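Local coordinates for protein sugar isomerase (Sinorhizobium meliloti, PDB 3QC0) that binds zinc and probably interconverts sugars at a metal-dependent site in a TIM barrel, at residues 36-41 with 64-69; 101-106 with 140-145; 145-150 with 177-182. One frame throughout, in Å; residues are numbered along the deposited sequence.

Interaction 1 of 3, residues 36-41 with 64-69; sequences APWRDQ and LCRGGF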
loop_
_atom_site.group_PDB
_atom_site.type_symbol
_atom_site.label_atom_id
_atom_site.label_comp_id
_atom_site.label_asym_id
_atom_site.label_seq_id
_atom_site.Cartn_x
_atom_site.Cartn_y
_atom_site.Cartn_z
ATOM N N ALA A 36 -16.813 -9.308 -16.661
ATOM C CA ALA A 36 -15.690 -8.474 -17.075
ATOM C C ALA A 36 -14.578 -9.399 -17.527
ATOM O O ALA A 36 -13.865 -9.981 -16.706
ATOM C CB ALA A 36 -15.238 -7.548 -15.928
ATOM N N PRO A 37 -14.456 -9.602 -18.852
ATOM C CA PRO A 37 -13.390 -10.422 -19.358
ATOM C C PRO A 37 -12.082 -9.659 -19.512
ATOM O O PRO A 37 -12.060 -8.421 -19.467
ATOM C CB PRO A 37 -13.897 -10.828 -20.730
ATOM C CG PRO A 37 -14.601 -9.581 -21.210
ATOM C CD PRO A 37 -15.245 -8.995 -19.941
ATOM N N TRP A 38 -11.019 -10.430 -19.707
ATOM C CA TRP A 38 -9.717 -9.898 -19.976
ATOM C C TRP A 38 -9.356 -10.034 -21.443
ATOM O O TRP A 38 -9.849 -10.941 -22.158
ATOM C CB TRP A 38 -8.674 -10.607 -19.106
ATOM C CG TRP A 38 -8.785 -10.271 -17.663
ATOM C CD1 TRP A 38 -9.871 -10.412 -16.858
ATOM C CD2 TRP A 38 -7.770 -9.667 -16.847
ATOM N NE1 TRP A 38 -9.592 -9.951 -15.595
ATOM C CE2 TRP A 38 -8.309 -9.497 -15.574
ATOM C CE3 TRP A 38 -6.449 -9.293 -17.076
ATOM C CZ2 TRP A 38 -7.571 -8.975 -14.516
ATOM C CZ3 TRP A 38 -5.724 -8.752 -16.013
ATOM C CH2 TRP A 38 -6.299 -8.579 -14.778
ATOM N N ARG A 39 -8.458 -9.177 -21.906
ATOM C CA ARG A 39 -8.151 -9.117 -23.330
ATOM C C ARG A 39 -7.539 -10.408 -23.853
ATOM O O ARG A 39 -7.793 -10.782 -25.003
ATOM C CB ARG A 39 -7.226 -7.949 -23.611
ATOM C CG ARG A 39 -7.931 -6.600 -23.378
ATOM C CD ARG A 39 -6.979 -5.480 -23.557
ATOM N NE ARG A 39 -6.555 -5.299 -24.926
ATOM C CZ ARG A 39 -5.466 -4.628 -25.301
ATOM N NH1 ARG A 39 -4.639 -4.119 -24.386
ATOM N NH2 ARG A 39 -5.173 -4.461 -26.539
ATOM N N ASP A 40 -6.776 -11.095 -23.018
ATOM C CA ASP A 40 -6.151 -12.373 -23.426
ATOM C C ASP A 40 -7.207 -13.430 -23.605
ATOM O O ASP A 40 -7.098 -14.233 -24.538
ATOM C CB ASP A 40 -5.015 -12.836 -22.496
ATOM C CG ASP A 40 -5.424 -12.999 -21.038
ATOM O OD1 ASP A 40 -6.467 -12.513 -20.590
ATOM O OD2 ASP A 40 -4.623 -13.628 -20.306
ATOM N N GLN A 41 -8.226 -13.417 -22.751
ATOM C CA GLN A 41 -9.336 -14.374 -22.854
ATOM C C GLN A 41 -10.144 -14.131 -24.115
ATOM O O GLN A 41 -10.583 -15.093 -24.800
ATOM C CB GLN A 41 -10.251 -14.272 -21.647
ATOM C CG GLN A 41 -9.546 -14.608 -20.314
ATOM C CD GLN A 41 -10.430 -14.369 -19.113
ATOM O OE1 GLN A 41 -11.067 -13.319 -19.002
ATOM N NE2 GLN A 41 -10.458 -15.350 -18.170
ATOM N N LEU A 64 -13.757 -4.054 -19.492
ATOM C CA LEU A 64 -12.780 -4.902 -20.184
ATOM C C LEU A 64 -11.435 -4.647 -19.490
ATOM O O LEU A 64 -11.023 -3.489 -19.317
ATOM C CB LEU A 64 -12.673 -4.555 -21.666
ATOM C CG LEU A 64 -11.633 -5.319 -22.481
ATOM C CD1 LEU A 64 -11.929 -6.849 -22.530
ATOM C CD2 LEU A 64 -11.515 -4.736 -23.909
ATOM N N CYS A 65 -10.767 -5.729 -19.102
ATOM C CA CYS A 65 -9.462 -5.642 -18.459
ATOM C C CYS A 65 -8.350 -6.055 -19.414
ATOM O O CYS A 65 -8.348 -7.215 -19.882
ATOM C CB CYS A 65 -9.399 -6.545 -17.247
ATOM S SG CYS A 65 -10.411 -6.022 -15.880
ATOM N N ARG A 66 -7.377 -5.203 -19.734
ATOM C CA ARG A 66 -7.253 -3.811 -19.313
ATOM C C ARG A 66 -6.368 -3.088 -20.298
ATOM O O ARG A 66 -5.544 -3.686 -20.996
ATOM C CB ARG A 66 -6.640 -3.693 -17.879
ATOM C CG ARG A 66 -5.195 -4.162 -17.701
ATOM C CD ARG A 66 -5.027 -5.616 -17.682
ATOM N NE ARG A 66 -3.780 -6.068 -17.044
ATOM C CZ ARG A 66 -2.778 -6.722 -17.586
ATOM N NH1 ARG A 66 -2.769 -7.144 -18.865
ATOM N NH2 ARG A 66 -1.756 -7.032 -16.774
ATOM N N GLY A 67 -6.495 -1.764 -20.307
ATOM C CA GLY A 67 -5.512 -0.892 -20.915
ATOM C C GLY A 67 -4.587 -0.349 -19.828
ATOM O O GLY A 67 -4.534 -0.888 -18.712
ATOM N N GLY A 68 -3.853 0.680 -20.195
ATOM C CA GLY A 68 -2.893 1.345 -19.326
ATOM C C GLY A 68 -1.469 1.104 -19.765
ATOM O O GLY A 68 -1.141 1.130 -20.933
ATOM N N PHE A 69 -0.619 0.832 -18.771
ATOM C CA PHE A 69 0.803 0.580 -18.968
ATOM C C PHE A 69 1.475 1.627 -19.816
ATOM O O PHE A 69 2.147 1.335 -20.796
ATOM C CB PHE A 69 0.989 -0.871 -19.471
ATOM C CG PHE A 69 0.449 -1.850 -18.492
ATOM C CD1 PHE A 69 1.158 -2.128 -17.342
ATOM C CD2 PHE A 69 -0.800 -2.428 -18.670
ATOM C CE1 PHE A 69 0.633 -2.997 -16.353
ATOM C CE2 PHE A 69 -1.320 -3.276 -17.697
ATOM C CZ PHE A 69 -0.608 -3.548 -16.554
#

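Interaction 2 of 3, residues 101-106 with 140-145; sequences VLVAGG and AIEPLH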
loop_
_atom_site.group_PDB
_atom_site.type_symbol
_atom_site.label_atom_id
_atom_site.label_comp_id
_atom_site.label_asym_id
_atom_site.label_seq_id
_atom_site.Cartn_x
_atom_site.Cartn_y
_atom_site.Cartn_z
ATOM N N VAL A 101 -10.996 -0.605 -18.326
ATOM C CA VAL A 101 -10.228 -0.414 -17.104
ATOM C C VAL A 101 -8.771 -0.101 -17.457
ATOM O O VAL A 101 -8.202 -0.741 -18.324
ATOM C CB VAL A 101 -10.335 -1.665 -16.210
ATOM C CG1 VAL A 101 -9.429 -1.538 -14.988
ATOM C CG2 VAL A 101 -11.801 -1.887 -15.769
ATOM N N LEU A 102 -8.178 0.894 -16.787
ATOM C CA LEU A 102 -6.815 1.289 -17.042
ATOM C C LEU A 102 -5.959 1.020 -15.799
ATOM O O LEU A 102 -6.210 1.590 -14.722
ATOM C CB LEU A 102 -6.665 2.769 -17.425
ATOM C CG LEU A 102 -7.485 3.252 -18.640
ATOM C CD1 LEU A 102 -7.214 4.769 -18.811
ATOM C CD2 LEU A 102 -7.135 2.463 -19.898
ATOM N N VAL A 103 -4.976 0.156 -15.973
ATOM C CA VAL A 103 -3.952 -0.155 -14.973
ATOM C C VAL A 103 -2.708 0.594 -15.407
ATOM O O VAL A 103 -2.153 0.312 -16.458
ATOM C CB VAL A 103 -3.724 -1.666 -14.901
ATOM C CG1 VAL A 103 -2.555 -1.988 -13.961
ATOM C CG2 VAL A 103 -4.967 -2.391 -14.396
ATOM N N ALA A 104 -2.311 1.623 -14.639
ATOM C CA ALA A 104 -1.510 2.746 -15.158
ATOM C C ALA A 104 -0.142 2.394 -15.725
ATOM O O ALA A 104 0.375 3.116 -16.572
ATOM C CB ALA A 104 -1.319 3.847 -14.068
ATOM N N GLY A 105 0.480 1.347 -15.187
ATOM C CA GLY A 105 1.880 1.052 -15.438
ATOM C C GLY A 105 2.737 1.582 -14.320
ATOM O O GLY A 105 2.421 2.597 -13.713
ATOM N N GLY A 106 3.828 0.880 -14.062
ATOM C CA GLY A 106 4.823 1.294 -13.073
ATOM C C GLY A 106 5.899 2.210 -13.658
ATOM O O GLY A 106 5.748 2.817 -14.733
ATOM N N ALA A 140 -11.816 4.052 -17.433
ATOM C CA ALA A 140 -11.887 3.947 -15.976
ATOM C C ALA A 140 -10.495 3.776 -15.418
ATOM O O ALA A 140 -9.926 2.684 -15.487
ATOM C CB ALA A 140 -12.787 2.754 -15.553
ATOM N N ILE A 141 -9.945 4.849 -14.857
ATOM C CA ILE A 141 -8.676 4.761 -14.126
ATOM C C ILE A 141 -8.932 3.960 -12.864
ATOM O O ILE A 141 -9.784 4.331 -12.032
ATOM C CB ILE A 141 -8.150 6.159 -13.746
ATOM C CG1 ILE A 141 -7.955 7.069 -14.966
ATOM C CG2 ILE A 141 -6.841 6.039 -12.909
ATOM C CD1 ILE A 141 -7.588 8.525 -14.615
ATOM N N GLU A 142 -8.175 2.886 -12.715
ATOM C CA GLU A 142 -8.280 2.030 -11.519
ATOM C C GLU A 142 -7.088 2.357 -10.612
ATOM O O GLU A 142 -5.971 1.967 -10.904
ATOM C CB GLU A 142 -8.283 0.551 -11.891
ATOM C CG GLU A 142 -8.702 -0.332 -10.720
ATOM C CD GLU A 142 -8.585 -1.808 -10.993
ATOM O OE1 GLU A 142 -7.806 -2.169 -11.876
ATOM O OE2 GLU A 142 -9.284 -2.568 -10.302
ATOM N N PRO A 143 -7.310 3.146 -9.548
ATOM C CA PRO A 143 -6.172 3.239 -8.592
ATOM C C PRO A 143 -5.868 1.838 -8.069
ATOM O O PRO A 143 -6.798 1.083 -7.747
ATOM C CB PRO A 143 -6.694 4.180 -7.499
ATOM C CG PRO A 143 -8.192 4.101 -7.601
ATOM C CD PRO A 143 -8.488 3.877 -9.081
ATOM N N LEU A 144 -4.584 1.517 -7.984
ATOM C CA LEU A 144 -4.119 0.205 -7.580
ATOM C C LEU A 144 -3.469 0.322 -6.208
ATOM O O LEU A 144 -2.945 1.366 -5.824
ATOM C CB LEU A 144 -3.124 -0.406 -8.566
ATOM C CG LEU A 144 -3.667 -1.601 -9.373
ATOM C CD1 LEU A 144 -4.813 -1.208 -10.332
ATOM C CD2 LEU A 144 -2.504 -2.317 -10.058
ATOM N N HIS A 145 -3.510 -0.793 -5.478
ATOM C CA HIS A 145 -2.925 -0.833 -4.171
ATOM C C HIS A 145 -1.506 -0.276 -4.250
ATOM O O HIS A 145 -0.755 -0.619 -5.156
ATOM C CB HIS A 145 -2.853 -2.255 -3.643
ATOM C CG HIS A 145 -2.675 -2.316 -2.174
ATOM N ND1 HIS A 145 -1.455 -2.076 -1.564
ATOM C CD2 HIS A 145 -3.563 -2.600 -1.187
ATOM C CE1 HIS A 145 -1.612 -2.229 -0.245
ATOM N NE2 HIS A 145 -2.887 -2.488 0.012
HETATM O O HOH W 1 -4.306 2.565 -12.842
#

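Interaction 3 of 3, residues 145-150 with 177-182; sequences HPMYAA and DVYHVW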
loop_
_atom_site.group_PDB
_atom_site.type_symbol
_atom_site.label_atom_id
_atom_site.label_comp_id
_atom_site.label_asym_id
_atom_site.label_seq_id
_atom_site.Cartn_x
_atom_site.Cartn_y
_atom_site.Cartn_z
ATOM N N HIS A 145 -3.510 -0.793 -5.478
ATOM C CA HIS A 145 -2.925 -0.833 -4.171
ATOM C C HIS A 145 -1.506 -0.276 -4.250
ATOM O O HIS A 145 -0.755 -0.619 -5.156
ATOM C CB HIS A 145 -2.853 -2.255 -3.643
ATOM C CG HIS A 145 -2.675 -2.316 -2.174
ATOM N ND1 HIS A 145 -1.455 -2.076 -1.564
ATOM C CD2 HIS A 145 -3.563 -2.600 -1.187
ATOM C CE1 HIS A 145 -1.612 -2.229 -0.245
ATOM N NE2 HIS A 145 -2.887 -2.488 0.012
ATOM N N PRO A 146 -1.117 0.509 -3.240
ATOM C CA PRO A 146 0.237 1.039 -3.222
ATOM C C PRO A 146 1.368 0.023 -3.378
ATOM O O PRO A 146 2.437 0.391 -3.847
ATOM C CB PRO A 146 0.312 1.759 -1.859
ATOM C CG PRO A 146 -1.095 2.320 -1.719
ATOM C CD PRO A 146 -2.008 1.239 -2.321
HETATM N N MSE A 147 1.158 -1.240 -3.001
HETATM C CA MSE A 147 2.199 -2.242 -3.175
HETATM C C MSE A 147 2.554 -2.504 -4.624
HETATM O O MSE A 147 3.619 -3.062 -4.885
HETATM C CB MSE A 147 1.886 -3.566 -2.460
HETATM C CG MSE A 147 0.738 -4.288 -2.988
HETATM SE SE MSE A 147 0.377 -5.822 -1.694
HETATM C CE MSE A 147 -1.416 -6.074 -2.274
ATOM N N TYR A 148 1.674 -2.061 -5.553
ATOM C CA TYR A 148 1.900 -2.206 -6.978
ATOM C C TYR A 148 2.566 -1.004 -7.650
ATOM O O TYR A 148 2.761 -0.986 -8.879
ATOM C CB TYR A 148 0.546 -2.461 -7.667
ATOM C CG TYR A 148 -0.174 -3.694 -7.108
ATOM C CD1 TYR A 148 0.469 -4.929 -7.012
ATOM C CD2 TYR A 148 -1.483 -3.635 -6.688
ATOM C CE1 TYR A 148 -0.184 -6.049 -6.498
ATOM C CE2 TYR A 148 -2.142 -4.740 -6.192
ATOM C CZ TYR A 148 -1.491 -5.949 -6.057
ATOM O OH TYR A 148 -2.199 -7.062 -5.586
ATOM N N ALA A 149 2.897 0.033 -6.876
ATOM C CA ALA A 149 3.341 1.312 -7.418
ATOM C C ALA A 149 4.528 1.230 -8.348
ATOM O O ALA A 149 4.615 1.984 -9.305
ATOM C CB ALA A 149 3.610 2.346 -6.278
ATOM N N ALA A 150 5.522 0.405 -7.996
ATOM C CA ALA A 150 6.787 0.433 -8.730
ATOM C C ALA A 150 6.722 -0.237 -10.079
ATOM O O ALA A 150 7.432 0.162 -10.982
ATOM C CB ALA A 150 7.932 -0.209 -7.908
ATOM N N ASP A 177 -11.962 -0.465 -6.775
ATOM C CA ASP A 177 -11.758 -1.880 -6.427
ATOM C C ASP A 177 -11.378 -1.907 -4.967
ATOM O O ASP A 177 -10.407 -1.276 -4.569
ATOM C CB ASP A 177 -10.661 -2.447 -7.322
ATOM C CG ASP A 177 -10.364 -3.915 -7.088
ATOM O OD1 ASP A 177 -10.532 -4.387 -5.954
ATOM O OD2 ASP A 177 -9.947 -4.579 -8.073
ATOM N N VAL A 178 -12.207 -2.553 -4.162
ATOM C CA VAL A 178 -12.024 -2.532 -2.705
ATOM C C VAL A 178 -10.642 -3.031 -2.322
ATOM O O VAL A 178 -10.086 -2.570 -1.317
ATOM C CB VAL A 178 -13.115 -3.338 -1.979
ATOM C CG1 VAL A 178 -14.509 -2.690 -2.282
ATOM C CG2 VAL A 178 -13.105 -4.836 -2.351
ATOM N N TYR A 179 -10.073 -3.942 -3.103
ATOM C CA TYR A 179 -8.752 -4.471 -2.761
ATOM C C TYR A 179 -7.714 -3.366 -2.733
ATOM O O TYR A 179 -6.818 -3.331 -1.929
ATOM C CB TYR A 179 -8.290 -5.553 -3.751
ATOM C CG TYR A 179 -7.288 -6.515 -3.169
ATOM C CD1 TYR A 179 -7.672 -7.431 -2.193
ATOM C CD2 TYR A 179 -5.954 -6.525 -3.581
ATOM C CE1 TYR A 179 -6.758 -8.311 -1.630
ATOM C CE2 TYR A 179 -5.033 -7.427 -3.045
ATOM C CZ TYR A 179 -5.448 -8.322 -2.062
ATOM O OH TYR A 179 -4.558 -9.238 -1.531
ATOM N N HIS A 180 -7.850 -2.440 -3.675
ATOM C CA HIS A 180 -6.846 -1.421 -3.890
ATOM C C HIS A 180 -7.024 -0.208 -2.986
ATOM O O HIS A 180 -6.052 0.551 -2.784
ATOM C CB HIS A 180 -6.894 -0.954 -5.349
ATOM C CG HIS A 180 -6.599 -2.044 -6.320
ATOM N ND1 HIS A 180 -5.562 -2.934 -6.127
ATOM C CD2 HIS A 180 -7.188 -2.386 -7.499
ATOM C CE1 HIS A 180 -5.552 -3.800 -7.132
ATOM N NE2 HIS A 180 -6.520 -3.484 -7.975
ATOM N N VAL A 181 -8.266 0.026 -2.520
ATOM C CA VAL A 181 -8.589 1.291 -1.836
ATOM C C VAL A 181 -9.095 1.177 -0.394
ATOM O O VAL A 181 -9.228 2.217 0.258
ATOM C CB VAL A 181 -9.669 2.117 -2.662
ATOM C CG1 VAL A 181 -9.269 2.291 -4.115
ATOM C CG2 VAL A 181 -11.094 1.472 -2.563
ATOM N N TRP A 182 -9.414 -0.029 0.088
ATOM C CA TRP A 182 -10.149 -0.185 1.352
ATOM C C TRP A 182 -9.432 0.499 2.532
ATOM O O TRP A 182 -10.080 0.961 3.461
ATOM C CB TRP A 182 -10.384 -1.650 1.702
ATOM C CG TRP A 182 -9.168 -2.360 2.134
ATOM C CD1 TRP A 182 -8.216 -2.910 1.357
ATOM C CD2 TRP A 182 -8.722 -2.513 3.494
ATOM N NE1 TRP A 182 -7.201 -3.426 2.143
ATOM C CE2 TRP A 182 -7.505 -3.199 3.463
ATOM C CE3 TRP A 182 -9.279 -2.176 4.703
ATOM C CZ2 TRP A 182 -6.797 -3.535 4.635
ATOM C CZ3 TRP A 182 -8.594 -2.466 5.858
ATOM C CH2 TRP A 182 -7.347 -3.157 5.824
HETATM O O HOH W 2 -3.964 -3.150 2.559
#

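Interaction 1 of 3, residues 36-41 with 64-69
The indole of Trp38 lies flat against Cys65, with one face turned to that side chain. Cys65 CB sits 3.5 Å from the centroid of the five-membered ring of Trp38, only 11° off the ring normal. This is a CH-pi contact. The sulfur is over the face too: Cys65 SG is 4.3 Å from the same centroid, a sulfur-aromatic contact. At the indole N-H, Trp38 NE1 bonds to Asn10 OD1. Further out on the indole, CZ3 of Trp38 comes to 3.5 Å from Arg66 NE. This CZ3 lies over one face of the Arg66 guanidinium, but the planes are inclined at 45°. Trp38 also touches zinc ligand Glu248, which places this packing on the wall of the metal pocket. The other long side chain, Arg39, bends at CG-CD. Its CD then reaches Arg66 O at 3.4 Å, and its guanidinium goes on to salt bridges with Glu91 and Asp84 of helix 75-94. Leu64 CD1 fills the other end, against Pro37 CG at 4.0 Å. Two backbone bonds fix Trp38 beside the strand. Cys65 N donates to Pro37 O in the carbonyl plane, at 3.0 Å and almost straight, 177°. Cys65 O accepts from Arg39 N at 2.8 Å, a more bent bond. Trp38 is also the N-cap residue of helix 39-45. The contact thus joins the loop after barrel strand 34-36 to strand 60-68. An alanine in place of Trp38 would take away the indole, and Cys65 would probably lose its aromatic cover and Asn10 OD1 its indole donor. The chemistry here is mixed: a soft, polarisable thiol meets a pi face, and the positive charge of Arg39 is probably balanced by Asp84 and Glu91.

Interaction 2 of 3, residues 101-106 with 140-145
Residues 101-102 and 140-141 run parallel as neighbouring strands, with Val101 level with Ala140 and Leu102 level with Ile141. They are the two strands of a beta-alpha-beta unit of the TIM barrel, joined through helix 114-135. Leu102 N donates to Ala140 O at 2.8 Å, and Glu142 N donates to Leu102 O at 3.1 Å. Leu102 is therefore gripped through both its N-H and its carbonyl. The side chains of Leu102 and Ile141 point to one face of the sheet, where both pack on Ile125 of helix 114-135. Val101 and Ala140 point to the other.

Glu142 is a ligand of the zinc ion through OE2. Its CG is anti to the backbone N (chi1 -167°) and the chain stays extended, which carries the carboxylate far from the backbone. OE1 lies against two valine methyls, Val101 CG1 at 3.6 Å and Val103 CG2 at 3.8 Å. The Val103 side chain runs alongside that of Glu142, while Val101 meets it at a slant. Val103 uses its other branch for Leu144: CG1 and Leu144 CD2 are 3.9 Å apart, and the two side chains are nearly perpendicular. A water bridges the two segments. It donates to Leu102 O and to Glu142 O, the latter at 2.6 Å, and accepts weakly from Ala104 N.

Interaction 3 of 3, residues 145-150 with 177-182
His145 meets Tyr179 and His180 where the loop after strand 139-141 passes the short helix 178-181. Its CB lies 3.7 Å from His180 ND1. From there a chi1 of -162° swings the ring away from the backbone N of His145 and brings one edge to the helix backbone. On one edge of the ring, ND1 accepts from Met147 N at 3.1 Å, close to the ring plane and nearly straight at 174°. That bond holds the ring in its rotation. On another edge, CD2 approaches Tyr179 O at 3.4 Å, again near the plane. At the tip, NE2 shares a water at 2.8 Å, and this water also accepts weakly from Trp182 NE1. The selenomethionine at Met147 sets its CE over one face of the His145 ring, toward the rim, and the same methyl is 3.9 Å from Tyr179 CE2.

Tyr148 and His180 meet rim to rim. Tyr148 CE2 is 3.7 Å from His180 CE1, with the planes almost perpendicular at 83°. The phenol OH of Tyr148 bonds to Met215 O. Within the helix segment, Asp177 caps Tyr179 N through OD1 and binds the zinc ion through OD2.

Tyr179 O has no hydrogen-bond partner in the model, so the polarised C-H at CD2 of His145 probably gives this buried oxygen some electrostatic relief.

How the interactions relate
The three contacts follow one another along the chain and around the TIM barrel. Interaction 1 reaches strand 60-68, the neighbour of strand 100-103 in interaction 2. Their centres are 11 Å apart, and Gly67 N and Phe69 N probably bond to Val101 O and Val103 O. Interaction 2 passes into interaction 3 through the shared His145, with centres 9 Å apart. Interactions 1 and 3 do not touch; their centres are about 18 Å apart. The zinc ion ties the last two together: Glu142 comes from interaction 2, Asp177 from interaction 3, and His204 and Glu248 complete the site. Successive strand ends thus build one metal pocket.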